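Local coordinates for hypothetical UPF0131 protein PH0828 (Pyrococcus horikoshii, PDB 1V30), which is of unproven function but probably acts as a gamma-glutamylcyclotransferase, an acyltransferase of the family whose name it shares, at residues V59-V64 / V86-G91; E70-I75 / F94-G99. One frame throughout, in Å; residues are numbered along the deposited sequence.

Contact 1 (V59-V64 / V86-G91); sequences VEVYEV and VSTKFG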
ATOM      1  N   VAL A  59      -0.101   0.400   6.707  1.00 13.50           N
ATOM      2  CA  VAL A  59      -0.853   1.064   5.658  1.00 13.42           C
ATOM      3  C   VAL A  59      -1.269   2.461   6.081  1.00 14.54           C
ATOM      4  O   VAL A  59      -1.272   2.799   7.269  1.00 14.33           O
ATOM      5  CB  VAL A  59      -2.162   0.302   5.303  1.00 12.63           C
ATOM      6  CG1 VAL A  59      -1.841  -1.055   4.715  1.00 13.56           C
ATOM      7  CG2 VAL A  59      -3.050   0.172   6.546  1.00 14.72           C
ATOM      8  N   GLU A  60      -1.593   3.270   5.081  1.00 13.63           N
ATOM      9  CA  GLU A  60      -2.122   4.609   5.279  1.00 13.85           C
ATOM     10  C   GLU A  60      -3.550   4.437   4.779  1.00 14.01           C
ATOM     11  O   GLU A  60      -3.764   3.912   3.682  1.00 14.11           O
ATOM     12  CB  GLU A  60      -1.386   5.625   4.411  1.00 12.88           C
ATOM     13  CG  GLU A  60      -0.043   6.047   4.970  1.00 14.73           C
ATOM     14  CD  GLU A  60       0.775   6.860   3.987  1.00 13.46           C
ATOM     15  OE1 GLU A  60       0.193   7.500   3.089  1.00 15.11           O
ATOM     16  OE2 GLU A  60       2.012   6.862   4.130  1.00 16.90           O
ATOM     17  N   VAL A  61      -4.526   4.851   5.578  1.00 14.30           N
ATOM     18  CA  VAL A  61      -5.922   4.705   5.190  1.00 14.08           C
ATOM     19  C   VAL A  61      -6.511   6.035   4.734  1.00 15.36           C
ATOM     20  O   VAL A  61      -6.380   7.055   5.421  1.00 16.14           O
ATOM     21  CB  VAL A  61      -6.760   4.141   6.356  1.00 13.63           C
ATOM     22  CG1 VAL A  61      -8.186   3.868   5.890  1.00 14.59           C
ATOM     23  CG2 VAL A  61      -6.122   2.864   6.877  1.00 14.64           C
ATOM     24  N   TYR A  62      -7.156   6.013   3.571  1.00 15.81           N
ATOM     25  CA  TYR A  62      -7.759   7.206   2.990  1.00 17.52           C
ATOM     26  C   TYR A  62      -9.203   6.998   2.580  1.00 17.76           C
ATOM     27  O   TYR A  62      -9.650   5.868   2.356  1.00 18.36           O
ATOM     28  CB  TYR A  62      -7.015   7.641   1.723  1.00 17.80           C
ATOM     29  CG  TYR A  62      -5.586   8.069   1.913  1.00 16.10           C
ATOM     30  CD1 TYR A  62      -4.566   7.128   2.033  1.00 15.17           C
ATOM     31  CD2 TYR A  62      -5.254   9.420   1.983  1.00 16.73           C
ATOM     32  CE1 TYR A  62      -3.247   7.521   2.216  1.00 15.74           C
ATOM     33  CE2 TYR A  62      -3.941   9.826   2.167  1.00 17.11           C
ATOM     34  CZ  TYR A  62      -2.943   8.873   2.283  1.00 16.87           C
ATOM     35  OH  TYR A  62      -1.642   9.265   2.480  1.00 18.37           O
ATOM     36  N   GLU A  63      -9.925   8.108   2.478  1.00 19.33           N
ATOM     37  CA  GLU A  63     -11.299   8.104   2.003  1.00 20.49           C
ATOM     38  C   GLU A  63     -11.167   8.830   0.671  1.00 20.27           C
ATOM     39  O   GLU A  63     -10.663   9.955   0.626  1.00 20.80           O
ATOM     40  CB  GLU A  63     -12.228   8.908   2.919  1.00 23.64           C
ATOM     41  CG  GLU A  63     -12.474   8.315   4.294  1.00 28.33           C
ATOM     42  CD  GLU A  63     -13.628   8.998   5.010  1.00 30.85           C
ATOM     43  OE1 GLU A  63     -13.807   8.764   6.224  1.00 33.99           O
ATOM     44  OE2 GLU A  63     -14.363   9.766   4.356  1.00 33.48           O
ATOM     45  N   VAL A  64     -11.588   8.186  -0.414  1.00 20.29           N
ATOM     46  CA  VAL A  64     -11.504   8.790  -1.740  1.00 21.33           C
ATOM     47  C   VAL A  64     -12.873   8.736  -2.407  1.00 21.25           C
ATOM     48  O   VAL A  64     -13.674   7.856  -2.101  1.00 22.05           O
ATOM     49  CB  VAL A  64     -10.491   8.037  -2.639  1.00 22.06           C
ATOM     50  CG1 VAL A  64      -9.135   7.983  -1.963  1.00 21.62           C
ATOM     51  CG2 VAL A  64     -10.993   6.629  -2.934  1.00 22.49           C
ATOM     52  N   VAL A  86      -9.974  -5.458   3.574  1.00 17.50           N
ATOM     53  CA  VAL A  86      -9.266  -5.678   4.823  1.00 16.58           C
ATOM     54  C   VAL A  86      -9.908  -4.856   5.929  1.00 16.50           C
ATOM     55  O   VAL A  86     -10.560  -3.841   5.676  1.00 17.14           O
ATOM     56  CB  VAL A  86      -7.767  -5.278   4.723  1.00 15.98           C
ATOM     57  CG1 VAL A  86      -7.069  -6.133   3.682  1.00 17.69           C
ATOM     58  CG2 VAL A  86      -7.630  -3.807   4.373  1.00 17.69           C
ATOM     59  N   SER A  87      -9.733  -5.303   7.164  1.00 17.13           N
ATOM     60  CA  SER A  87     -10.282  -4.571   8.294  1.00 19.14           C
ATOM     61  C   SER A  87      -9.251  -3.554   8.770  1.00 18.24           C
ATOM     62  O   SER A  87      -8.054  -3.835   8.770  1.00 19.64           O
ATOM     63  CB  SER A  87     -10.608  -5.528   9.443  1.00 20.50           C
ATOM     64  OG  SER A  87     -11.657  -6.414   9.098  1.00 25.42           O
ATOM     65  N   THR A  88      -9.713  -2.364   9.134  1.00 17.66           N
ATOM     66  CA  THR A  88      -8.831  -1.329   9.668  1.00 17.17           C
ATOM     67  C   THR A  88      -9.578  -0.736  10.850  1.00 17.79           C
ATOM     68  O   THR A  88     -10.785  -0.944  10.992  1.00 18.92           O
ATOM     69  CB  THR A  88      -8.542  -0.189   8.664  1.00 16.24           C
ATOM     70  OG1 THR A  88      -9.622   0.752   8.669  1.00 15.68           O
ATOM     71  CG2 THR A  88      -8.345  -0.746   7.266  1.00 16.56           C
ATOM     72  N   LYS A  89      -8.877   0.007  11.697  1.00 18.03           N
ATOM     73  CA  LYS A  89      -9.529   0.601  12.854  1.00 17.68           C
ATOM     74  C   LYS A  89     -10.488   1.719  12.466  1.00 18.60           C
ATOM     75  O   LYS A  89     -11.194   2.262  13.316  1.00 20.75           O
ATOM     76  CB  LYS A  89      -8.486   1.112  13.847  1.00 19.58           C
ATOM     77  CG  LYS A  89      -7.533   2.143  13.301  1.00 19.85           C
ATOM     78  CD  LYS A  89      -6.441   2.396  14.321  1.00 21.40           C
ATOM     79  CE  LYS A  89      -5.433   3.400  13.824  1.00 22.82           C
ATOM     80  NZ  LYS A  89      -4.322   3.522  14.800  1.00 25.81           N
ATOM     81  N   PHE A  90     -10.518   2.056  11.180  1.00 18.00           N
ATOM     82  CA  PHE A  90     -11.417   3.093  10.686  1.00 18.32           C
ATOM     83  C   PHE A  90     -12.566   2.446   9.924  1.00 18.58           C
ATOM     84  O   PHE A  90     -13.433   3.139   9.396  1.00 21.14           O
ATOM     85  CB  PHE A  90     -10.690   4.052   9.741  1.00 19.34           C
ATOM     86  CG  PHE A  90      -9.426   4.619  10.304  1.00 20.03           C
ATOM     87  CD1 PHE A  90      -8.191   4.106   9.921  1.00 20.76           C
ATOM     88  CD2 PHE A  90      -9.468   5.660  11.223  1.00 21.23           C
ATOM     89  CE1 PHE A  90      -7.011   4.626  10.446  1.00 21.85           C
ATOM     90  CE2 PHE A  90      -8.294   6.186  11.755  1.00 22.71           C
ATOM     91  CZ  PHE A  90      -7.063   5.667  11.365  1.00 22.79           C
ATOM     92  N   GLY A  91     -12.562   1.117   9.875  1.00 18.08           N
ATOM     93  CA  GLY A  91     -13.595   0.389   9.158  1.00 17.30           C
ATOM     94  C   GLY A  91     -13.011  -0.376   7.982  1.00 17.71           C
ATOM     95  O   GLY A  91     -11.817  -0.274   7.693  1.00 17.77           O
TER
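V61 meets F90 and T88 where the turn after strand 81-86 lies over strand 56-64. Of the two partners F90 comes closer, with its CD1 3.8 Å from V61 CB. V61 CG1 and CG2 both approach the same corner of the ring, and the two side chains are set obliquely. F90 CG is anti to the carbonyl carbon (chi1 -52°) and beside the backbone N, which brings the CD1/CE1 side of the ring to V61. One of its faces carries K89 CG, 3.8 Å above the plane and offset toward the rim.

T88 divides its work by branch. Its methyl CG2 turns to V61 CG2 at 4.3 Å, while its hydroxyl ties up the turn: T88 OG1 accepts from F90 N at 3.0 Å and donates to G91 O at 2.6 Å, meeting that oxygen on a lone pair in the carbonyl plane. G91 N closes the type I turn on T88 O. No hydrogen bond joins the two segments, so the contact itself is apolar. The turn has a further anchor on strand 30-37, where D35 accepts from K89 N and L32 lies against F90. The arrangement is that of a beta hairpin, strands 81-86 and 93-98, whose connection, built on an ST turn at T88, packs on the central strand of an antiparallel sheet.

Contact 2 (E70-I75 / F94-G99); sequences ERINEI and FLWEWG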
ATOM      1  N   GLU A  70     -11.854   5.011  -9.194  1.00 18.35           N
ATOM      2  CA  GLU A  70     -11.886   4.430 -10.532  1.00 18.67           C
ATOM      3  C   GLU A  70     -10.636   4.784 -11.333  1.00 18.49           C
ATOM      4  O   GLU A  70     -10.120   3.952 -12.084  1.00 18.34           O
ATOM      5  CB  GLU A  70     -13.142   4.880 -11.283  1.00 19.87           C
ATOM      6  CG  GLU A  70     -14.420   4.254 -10.739  1.00 22.36           C
ATOM      7  CD  GLU A  70     -15.653   4.604 -11.557  1.00 23.95           C
ATOM      8  OE1 GLU A  70     -15.502   5.156 -12.665  1.00 27.89           O
ATOM      9  OE2 GLU A  70     -16.773   4.319 -11.090  1.00 28.47           O
ATOM     10  N   ARG A  71     -10.143   6.011 -11.177  1.00 18.73           N
ATOM     11  CA  ARG A  71      -8.943   6.429 -11.895  1.00 20.77           C
ATOM     12  C   ARG A  71      -7.749   5.589 -11.464  1.00 18.77           C
ATOM     13  O   ARG A  71      -6.959   5.137 -12.294  1.00 19.04           O
ATOM     14  CB  ARG A  71      -8.629   7.905 -11.638  1.00 23.83           C
ATOM     15  CG  ARG A  71      -9.420   8.883 -12.487  1.00 27.88           C
ATOM     16  CD  ARG A  71      -8.554  10.084 -12.849  1.00 32.30           C
ATOM     17  NE  ARG A  71      -7.936  10.701 -11.677  1.00 35.26           N
ATOM     18  CZ  ARG A  71      -8.596  11.405 -10.764  1.00 37.27           C
ATOM     19  NH1 ARG A  71      -9.902  11.586 -10.883  1.00 38.61           N
ATOM     20  NH2 ARG A  71      -7.952  11.931  -9.731  1.00 38.37           N
ATOM     21  N   ILE A  72      -7.622   5.389 -10.157  1.00 18.15           N
ATOM     22  CA  ILE A  72      -6.523   4.603  -9.617  1.00 17.78           C
ATOM     23  C   ILE A  72      -6.612   3.152 -10.072  1.00 18.55           C
ATOM     24  O   ILE A  72      -5.615   2.555 -10.479  1.00 17.36           O
ATOM     25  CB  ILE A  72      -6.527   4.635  -8.074  1.00 18.33           C
ATOM     26  CG1 ILE A  72      -6.232   6.055  -7.586  1.00 18.78           C
ATOM     27  CG2 ILE A  72      -5.509   3.638  -7.524  1.00 19.23           C
ATOM     28  CD1 ILE A  72      -6.329   6.222  -6.080  1.00 20.24           C
ATOM     29  N   ASN A  73      -7.817   2.594 -10.017  1.00 18.50           N
ATOM     30  CA  ASN A  73      -8.029   1.202 -10.391  1.00 18.91           C
ATOM     31  C   ASN A  73      -7.923   0.965 -11.898  1.00 20.29           C
ATOM     32  O   ASN A  73      -8.134  -0.152 -12.373  1.00 21.35           O
ATOM     33  CB  ASN A  73      -9.387   0.729  -9.857  1.00 18.50           C
ATOM     34  CG  ASN A  73      -9.407  -0.756  -9.541  1.00 18.00           C
ATOM     35  OD1 ASN A  73      -8.390  -1.335  -9.151  1.00 17.44           O
ATOM     36  ND2 ASN A  73     -10.571  -1.377  -9.688  1.00 19.26           N
ATOM     37  N   GLU A  74      -7.592   2.021 -12.637  1.00 20.67           N
ATOM     38  CA  GLU A  74      -7.417   1.946 -14.085  1.00 23.42           C
ATOM     39  C   GLU A  74      -5.932   2.021 -14.440  1.00 22.71           C
ATOM     40  O   GLU A  74      -5.534   1.650 -15.546  1.00 26.52           O
ATOM     41  CB  GLU A  74      -8.150   3.098 -14.784  1.00 24.95           C
ATOM     42  CG  GLU A  74      -9.586   2.803 -15.171  1.00 29.03           C
ATOM     43  CD  GLU A  74     -10.215   3.941 -15.957  1.00 29.01           C
ATOM     44  OE1 GLU A  74     -11.355   3.779 -16.440  1.00 32.06           O
ATOM     45  OE2 GLU A  74      -9.568   5.002 -16.085  1.00 32.03           O
ATOM     46  N   ILE A  75      -5.120   2.507 -13.503  1.00 22.95           N
ATOM     47  CA  ILE A  75      -3.678   2.636 -13.719  1.00 22.51           C
ATOM     48  C   ILE A  75      -3.087   1.314 -14.212  1.00 21.95           C
ATOM     49  O   ILE A  75      -3.344   0.252 -13.644  1.00 20.36           O
ATOM     50  CB  ILE A  75      -2.957   3.076 -12.416  1.00 21.21           C
ATOM     51  CG1 ILE A  75      -3.549   4.401 -11.919  1.00 23.74           C
ATOM     52  CG2 ILE A  75      -1.462   3.246 -12.673  1.00 23.80           C
ATOM     53  CD1 ILE A  75      -2.983   4.888 -10.600  1.00 25.93           C
ATOM     54  N   PHE A  94     -10.489  -1.136   1.030  1.00 13.70           N
ATOM     55  CA  PHE A  94      -9.990  -1.921  -0.087  1.00 14.27           C
ATOM     56  C   PHE A  94      -8.471  -1.806  -0.112  1.00 14.38           C
ATOM     57  O   PHE A  94      -7.906  -0.764   0.240  1.00 16.18           O
ATOM     58  CB  PHE A  94     -10.564  -1.417  -1.412  1.00 15.34           C
ATOM     59  CG  PHE A  94     -12.017  -1.724  -1.589  1.00 15.06           C
ATOM     60  CD1 PHE A  94     -12.984  -0.770  -1.295  1.00 15.95           C
ATOM     61  CD2 PHE A  94     -12.420  -2.977  -2.029  1.00 16.77           C
ATOM     62  CE1 PHE A  94     -14.341  -1.063  -1.440  1.00 16.99           C
ATOM     63  CE2 PHE A  94     -13.772  -3.280  -2.175  1.00 17.45           C
ATOM     64  CZ  PHE A  94     -14.733  -2.320  -1.880  1.00 18.68           C
ATOM     65  N   LEU A  95      -7.823  -2.882  -0.534  1.00 14.05           N
ATOM     66  CA  LEU A  95      -6.373  -2.940  -0.621  1.00 13.48           C
ATOM     67  C   LEU A  95      -6.025  -3.698  -1.892  1.00 14.36           C
ATOM     68  O   LEU A  95      -6.743  -4.624  -2.280  1.00 14.56           O
ATOM     69  CB  LEU A  95      -5.814  -3.656   0.613  1.00 14.92           C
ATOM     70  CG  LEU A  95      -4.313  -3.951   0.676  1.00 15.52           C
ATOM     71  CD1 LEU A  95      -3.825  -3.791   2.107  1.00 16.48           C
ATOM     72  CD2 LEU A  95      -4.036  -5.355   0.160  1.00 16.36           C
ATOM     73  N   TRP A  96      -4.942  -3.292  -2.548  1.00 13.08           N
ATOM     74  CA  TRP A  96      -4.502  -3.932  -3.777  1.00 13.60           C
ATOM     75  C   TRP A  96      -3.460  -4.978  -3.438  1.00 13.59           C
ATOM     76  O   TRP A  96      -2.304  -4.659  -3.164  1.00 13.84           O
ATOM     77  CB  TRP A  96      -3.927  -2.895  -4.737  1.00 12.22           C
ATOM     78  CG  TRP A  96      -4.986  -2.088  -5.429  1.00 13.95           C
ATOM     79  CD1 TRP A  96      -5.653  -2.422  -6.573  1.00 14.38           C
ATOM     80  CD2 TRP A  96      -5.512  -0.819  -5.015  1.00 14.28           C
ATOM     81  NE1 TRP A  96      -6.558  -1.439  -6.899  1.00 15.28           N
ATOM     82  CE2 TRP A  96      -6.494  -0.444  -5.958  1.00 16.00           C
ATOM     83  CE3 TRP A  96      -5.250   0.039  -3.936  1.00 14.88           C
ATOM     84  CZ2 TRP A  96      -7.212   0.751  -5.858  1.00 17.29           C
ATOM     85  CZ3 TRP A  96      -5.965   1.229  -3.838  1.00 16.81           C
ATOM     86  CH2 TRP A  96      -6.933   1.574  -4.793  1.00 16.75           C
ATOM     87  N   GLU A  97      -3.897  -6.231  -3.457  1.00 14.88           N
ATOM     88  CA  GLU A  97      -3.054  -7.371  -3.144  1.00 16.38           C
ATOM     89  C   GLU A  97      -2.326  -7.890  -4.380  1.00 15.35           C
ATOM     90  O   GLU A  97      -2.931  -8.071  -5.436  1.00 17.99           O
ATOM     91  CB  GLU A  97      -3.934  -8.472  -2.555  1.00 18.95           C
ATOM     92  CG  GLU A  97      -3.282  -9.827  -2.409  1.00 21.35           C
ATOM     93  CD  GLU A  97      -4.261 -10.852  -1.883  1.00 23.08           C
ATOM     94  OE1 GLU A  97      -4.642 -10.746  -0.700  1.00 24.84           O
ATOM     95  OE2 GLU A  97      -4.665 -11.745  -2.660  1.00 27.42           O
ATOM     96  N   TRP A  98      -1.024  -8.129  -4.255  1.00 15.67           N
ATOM     97  CA  TRP A  98      -0.266  -8.646  -5.388  1.00 14.56           C
ATOM     98  C   TRP A  98      -0.842 -10.030  -5.705  1.00 15.35           C
ATOM     99  O   TRP A  98      -0.985 -10.868  -4.813  1.00 16.65           O
ATOM    100  CB  TRP A  98       1.223  -8.723  -5.041  1.00 13.49           C
ATOM    101  CG  TRP A  98       2.073  -9.278  -6.140  1.00 12.47           C
ATOM    102  CD1 TRP A  98       2.846 -10.397  -6.079  1.00 14.21           C
ATOM    103  CD2 TRP A  98       2.254  -8.735  -7.458  1.00 10.78           C
ATOM    104  NE1 TRP A  98       3.497 -10.588  -7.268  1.00 14.05           N
ATOM    105  CE2 TRP A  98       3.155  -9.585  -8.135  1.00 12.38           C
ATOM    106  CE3 TRP A  98       1.748  -7.613  -8.132  1.00 12.85           C
ATOM    107  CZ2 TRP A  98       3.563  -9.351  -9.456  1.00 13.38           C
ATOM    108  CZ3 TRP A  98       2.156  -7.380  -9.447  1.00 12.87           C
ATOM    109  CH2 TRP A  98       3.055  -8.248 -10.093  1.00 13.08           C
ATOM    110  N   GLY A  99      -1.164 -10.262  -6.974  1.00 16.52           N
ATOM    111  CA  GLY A  99      -1.778 -11.522  -7.370  1.00 18.54           C
ATOM    112  C   GLY A  99      -0.914 -12.689  -7.813  1.00 20.69           C
ATOM    113  O   GLY A  99      -1.434 -13.670  -8.353  1.00 23.37           O
TER
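The indole of W96, on hairpin strand 93-98, bridges to the C-terminal end of helix 66-72 beside a probable substrate pocket, and two consecutive residues receive it: I72 by packing and N73 by a hydrogen bond. W96 NE1 donates to N73 OD1 at 2.9 Å, and the N-H...O angle of 175° makes the bond almost straight. The oxygen lies in the ring plane, at the pyrrole edge of the indole. On the amide side the fit is less regular: the donor is tilted 35° from the carbonyl plane, and amide and ring planes are well turned from each other. N73 CG stands anti to the backbone N (chi1 -150°), which swings OD1 across to the indole although the side chain does not set out in that direction.

On the six-membered ring, I72 CG2 touches W96 CH2 at 3.7 Å and CZ2 at the same distance. The isoleucine crosses the indole at about a right angle. One ring system thus has its benzo carbons against a buried methyl and its N-H held by an amide, a pairing that should limit rotation of the indole. The helix gives way here to a type I turn from I72 to I75, closed by I75 N to I72 O at 3.1 Å. Y25 and L26 also pack on I72, while L16 touches W96. L16 is a substrate-binding residue by similarity, so the packing of the helix end on the hairpin strand is consistent with the wall of a substrate pocket of the gamma-glutamylcyclotransferase fold.

Overall arrangement
The hairpin of strands 81-86 and 93-98 takes part in both contacts: its turn makes contact 1 and its second strand contact 2. The centres of the two contacts lie 14 Å apart. Strand 56-64 leads directly into helix 66-72, so each contact joins this strand-helix unit to the hairpin. L95 connects them, its CB 4.1 Å from V86 CG1 and its CD1 4.3 Å from V59 CG1. Contact 2 is nearer the presumed site: the W96 side chain is about 4 Å from that of L16 and from a bound cyclohexylaminoethanesulfonate, probably from the crystallisation liquor. Between side chains, N73 is about 11 Å from E76, the likely proton acceptor, and V61 about 10 Å from Y13, another likely substrate-binding residue.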